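PDB 2HDW: uncharacterized protein PA2218 from Pseudomonas aeruginosa, which is of unknown specific function but adopts an alpha/beta hydrolase fold and probably acts as a hydrolase. Local coordinates for residues M203-S211 and P289-L298. Numbering follows the deposited sequence.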
loop_
_atom_site.group_PDB
_atom_site.type_symbol
_atom_site.label_atom_id
_atom_site.label_comp_id
_atom_site.label_asym_id
_atom_site.label_seq_id
_atom_site.Cartn_x
_atom_site.Cartn_y
_atom_site.Cartn_z
ATOM N N MET A 203 -2.302 -2.011 8.947
ATOM C CA MET A 203 -1.115 -1.228 8.611
ATOM C C MET A 203 0.198 -1.546 9.313
ATOM O O MET A 203 0.239 -2.163 10.380
ATOM C CB MET A 203 -1.397 0.280 8.817
ATOM C CG MET A 203 -1.332 0.767 10.285
ATOM S SD MET A 203 -1.397 2.596 10.530
ATOM C CE MET A 203 0.322 3.061 10.304
ATOM N N TYR A 204 1.267 -1.076 8.673
ATOM C CA TYR A 204 2.642 -1.160 9.151
ATOM C C TYR A 204 3.130 0.270 8.929
ATOM O O TYR A 204 2.611 0.974 8.061
ATOM C CB TYR A 204 3.515 -2.022 8.235
ATOM C CG TYR A 204 3.770 -3.463 8.618
ATOM C CD1 TYR A 204 2.731 -4.391 8.678
ATOM C CD2 TYR A 204 5.079 -3.932 8.774
ATOM C CE1 TYR A 204 2.987 -5.748 8.866
ATOM C CE2 TYR A 204 5.345 -5.287 8.962
ATOM C CZ TYR A 204 4.294 -6.191 9.000
ATOM O OH TYR A 204 4.551 -7.542 9.113
ATOM N N ASP A 205 4.104 0.704 9.714
ATOM C CA ASP A 205 4.734 1.999 9.488
ATOM C C ASP A 205 6.073 1.432 9.015
ATOM O O ASP A 205 6.871 0.983 9.838
ATOM C CB ASP A 205 4.925 2.781 10.793
ATOM C CG ASP A 205 5.873 3.964 10.632
ATOM O OD1 ASP A 205 6.718 3.921 9.717
ATOM O OD2 ASP A 205 5.796 4.927 11.426
ATOM N N MET A 206 6.309 1.405 7.703
ATOM C CA MET A 206 7.549 0.824 7.202
ATOM C C MET A 206 8.859 1.446 7.705
ATOM O O MET A 206 9.878 0.746 7.769
ATOM C CB MET A 206 7.544 0.771 5.665
ATOM C CG MET A 206 6.487 -0.174 5.043
ATOM S SD MET A 206 6.423 -1.889 5.718
ATOM C CE MET A 206 8.108 -2.407 5.357
ATOM N N THR A 207 8.863 2.733 8.065
ATOM C CA THR A 207 10.103 3.335 8.555
ATOM C C THR A 207 10.379 2.807 9.959
ATOM O O THR A 207 11.530 2.561 10.332
ATOM C CB THR A 207 10.054 4.898 8.580
ATOM O OG1 THR A 207 9.066 5.354 9.517
ATOM C CG2 THR A 207 9.740 5.436 7.194
ATOM N N ARG A 208 9.316 2.608 10.731
ATOM C CA ARG A 208 9.471 2.086 12.083
ATOM C C ARG A 208 9.945 0.632 12.057
ATOM O O ARG A 208 10.873 0.267 12.773
ATOM C CB ARG A 208 8.150 2.172 12.852
ATOM C CG ARG A 208 8.201 1.546 14.241
ATOM C CD ARG A 208 6.828 1.545 14.903
ATOM N NE ARG A 208 6.449 2.868 15.394
ATOM C CZ ARG A 208 6.860 3.382 16.551
ATOM N NH1 ARG A 208 7.662 2.682 17.346
ATOM N NH2 ARG A 208 6.484 4.604 16.902
ATOM N N VAL A 209 9.326 -0.199 11.222
ATOM C CA VAL A 209 9.714 -1.605 11.186
ATOM C C VAL A 209 11.140 -1.818 10.678
ATOM O O VAL A 209 11.846 -2.700 11.166
ATOM C CB VAL A 209 8.725 -2.456 10.345
ATOM C CG1 VAL A 209 8.903 -2.195 8.859
ATOM C CG2 VAL A 209 8.934 -3.926 10.656
ATOM N N MET A 210 11.574 -1.015 9.711
ATOM C CA MET A 210 12.930 -1.168 9.200
ATOM C C MET A 210 13.976 -0.576 10.143
ATOM O O MET A 210 15.133 -1.016 10.162
ATOM C CB MET A 210 13.057 -0.542 7.809
ATOM C CG MET A 210 12.535 -1.465 6.717
ATOM S SD MET A 210 13.097 -1.080 5.068
ATOM C CE MET A 210 11.588 -0.616 4.325
ATOM N N SER A 211 13.564 0.409 10.933
ATOM C CA SER A 211 14.473 1.051 11.874
ATOM C C SER A 211 14.560 0.324 13.217
ATOM O O SER A 211 15.654 0.177 13.774
ATOM C CB SER A 211 14.046 2.501 12.109
ATOM O OG SER A 211 14.134 3.251 10.910
ATOM N N PRO A 289 16.597 -0.227 2.430
ATOM C CA PRO A 289 16.375 0.249 3.803
ATOM C C PRO A 289 17.009 1.594 4.199
ATOM O O PRO A 289 16.536 2.251 5.118
ATOM C CB PRO A 289 16.919 -0.897 4.655
ATOM C CG PRO A 289 16.681 -2.105 3.787
ATOM C CD PRO A 289 17.114 -1.609 2.436
ATOM N N LEU A 290 18.071 2.006 3.519
ATOM C CA LEU A 290 18.734 3.262 3.871
ATOM C C LEU A 290 17.818 4.477 4.022
ATOM O O LEU A 290 17.984 5.265 4.956
ATOM C CB LEU A 290 19.840 3.575 2.866
ATOM C CG LEU A 290 21.064 2.663 2.959
ATOM C CD1 LEU A 290 21.959 2.899 1.767
ATOM C CD2 LEU A 290 21.814 2.925 4.273
ATOM N N SER A 291 16.853 4.641 3.123
ATOM C CA SER A 291 15.955 5.793 3.226
ATOM C C SER A 291 14.966 5.626 4.373
ATOM O O SER A 291 14.786 6.540 5.179
ATOM C CB SER A 291 15.197 6.017 1.909
ATOM O OG SER A 291 14.431 4.881 1.557
ATOM N N PHE A 292 14.335 4.453 4.446
ATOM C CA PHE A 292 13.359 4.154 5.493
ATOM C C PHE A 292 13.938 4.235 6.901
ATOM O O PHE A 292 13.264 4.678 7.833
ATOM C CB PHE A 292 12.766 2.757 5.268
ATOM C CG PHE A 292 11.851 2.678 4.081
ATOM C CD1 PHE A 292 10.497 2.985 4.208
ATOM C CD2 PHE A 292 12.345 2.316 2.828
ATOM C CE1 PHE A 292 9.644 2.934 3.105
ATOM C CE2 PHE A 292 11.505 2.262 1.717
ATOM C CZ PHE A 292 10.149 2.572 1.858
ATOM N N MET A 293 15.185 3.811 7.052
ATOM C CA MET A 293 15.843 3.822 8.355
ATOM C C MET A 293 16.258 5.232 8.776
ATOM O O MET A 293 16.608 5.462 9.940
ATOM C CB MET A 293 17.091 2.911 8.327
ATOM C CG MET A 293 16.816 1.415 8.078
ATOM S SD MET A 293 18.322 0.354 8.090
ATOM C CE MET A 293 18.548 0.173 9.806
ATOM N N ASN A 294 16.183 6.180 7.847
ATOM C CA ASN A 294 16.634 7.548 8.116
ATOM C C ASN A 294 15.603 8.670 7.936
ATOM O O ASN A 294 15.864 9.820 8.308
ATOM C CB ASN A 294 17.853 7.820 7.222
ATOM C CG ASN A 294 18.656 9.027 7.661
ATOM O OD1 ASN A 294 18.919 9.216 8.846
ATOM N ND2 ASN A 294 19.070 9.840 6.698
ATOM N N MET A 295 14.434 8.341 7.395
ATOM C CA MET A 295 13.399 9.349 7.150
ATOM C C MET A 295 12.020 8.872 7.610
ATOM O O MET A 295 11.272 8.265 6.842
ATOM C CB MET A 295 13.351 9.679 5.656
ATOM C CG MET A 295 13.413 11.169 5.354
ATOM S SD MET A 295 14.997 11.902 5.800
ATOM C CE MET A 295 15.685 12.138 4.183
ATOM N N PRO A 296 11.663 9.151 8.872
ATOM C CA PRO A 296 10.355 8.710 9.356
ATOM C C PRO A 296 9.161 9.386 8.699
ATOM O O PRO A 296 9.245 10.519 8.216
ATOM C CB PRO A 296 10.428 8.988 10.857
ATOM C CG PRO A 296 11.355 10.146 10.941
ATOM C CD PRO A 296 12.434 9.796 9.951
ATOM N N ILE A 297 8.053 8.658 8.673
ATOM C CA ILE A 297 6.805 9.160 8.126
ATOM C C ILE A 297 5.906 9.445 9.328
ATOM O O ILE A 297 6.291 9.178 10.470
ATOM C CB ILE A 297 6.109 8.116 7.227
ATOM C CG1 ILE A 297 5.927 6.808 7.996
ATOM C CG2 ILE A 297 6.930 7.909 5.950
ATOM C CD1 ILE A 297 4.920 5.848 7.366
ATOM N N LEU A 298 4.726 10.001 9.063
ATOM C CA LEU A 298 3.727 10.315 10.092
ATOM C C LEU A 298 4.054 11.459 11.046
ATOM O O LEU A 298 3.360 11.647 12.049
ATOM C CB LEU A 298 3.410 9.064 10.915
ATOM C CG LEU A 298 3.053 7.796 10.136
ATOM C CD1 LEU A 298 2.662 6.697 11.124
ATOM C CD2 LEU A 298 1.921 8.076 9.168
HETATM O O HOH W 1 7.565 6.933 11.902
#
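Met-210 meets Phe-292 in a Met-aromatic contact where two pieces of the insertion after strand 197-201 of this alpha/beta hydrolase fold come together: the short helix 206-212 and the 289-298 return toward strand 309-314. The methyl does the touching. Met-210 CE lies over one face of the ring, 3.6 Å from its centroid, displaced toward the CG-CD2 bond, while SD stands obliquely at 4.8 Å from that centroid. The bend at chi3 (-114°) turns CE over the ring; SD itself rests against Pro-289, 3.8 Å from Pro-289 CB. Met-206 CB and Thr-207 CG2 approach the same ring obliquely, and Phe-105 adds a steeply inclined ring.

The polar part centres on Asp-205, N-cap of the helix. Its OD1 takes Thr-207 OG1 on the syn side (2.8 Å) and Arg-208 N from above the carboxylate plane, plus a weak bond from Thr-207 N; these bonds should fix the carboxylate's rotation. Ile-297 CG1 and CD1 pack against OD1, and Leu-298 CD1 lies by OD2. Between the segments, one water bridges Asp-205 OD2, Thr-207 OG1 and Ile-297 O, its bond to Asp-205 OD2 measuring 2.7 Å.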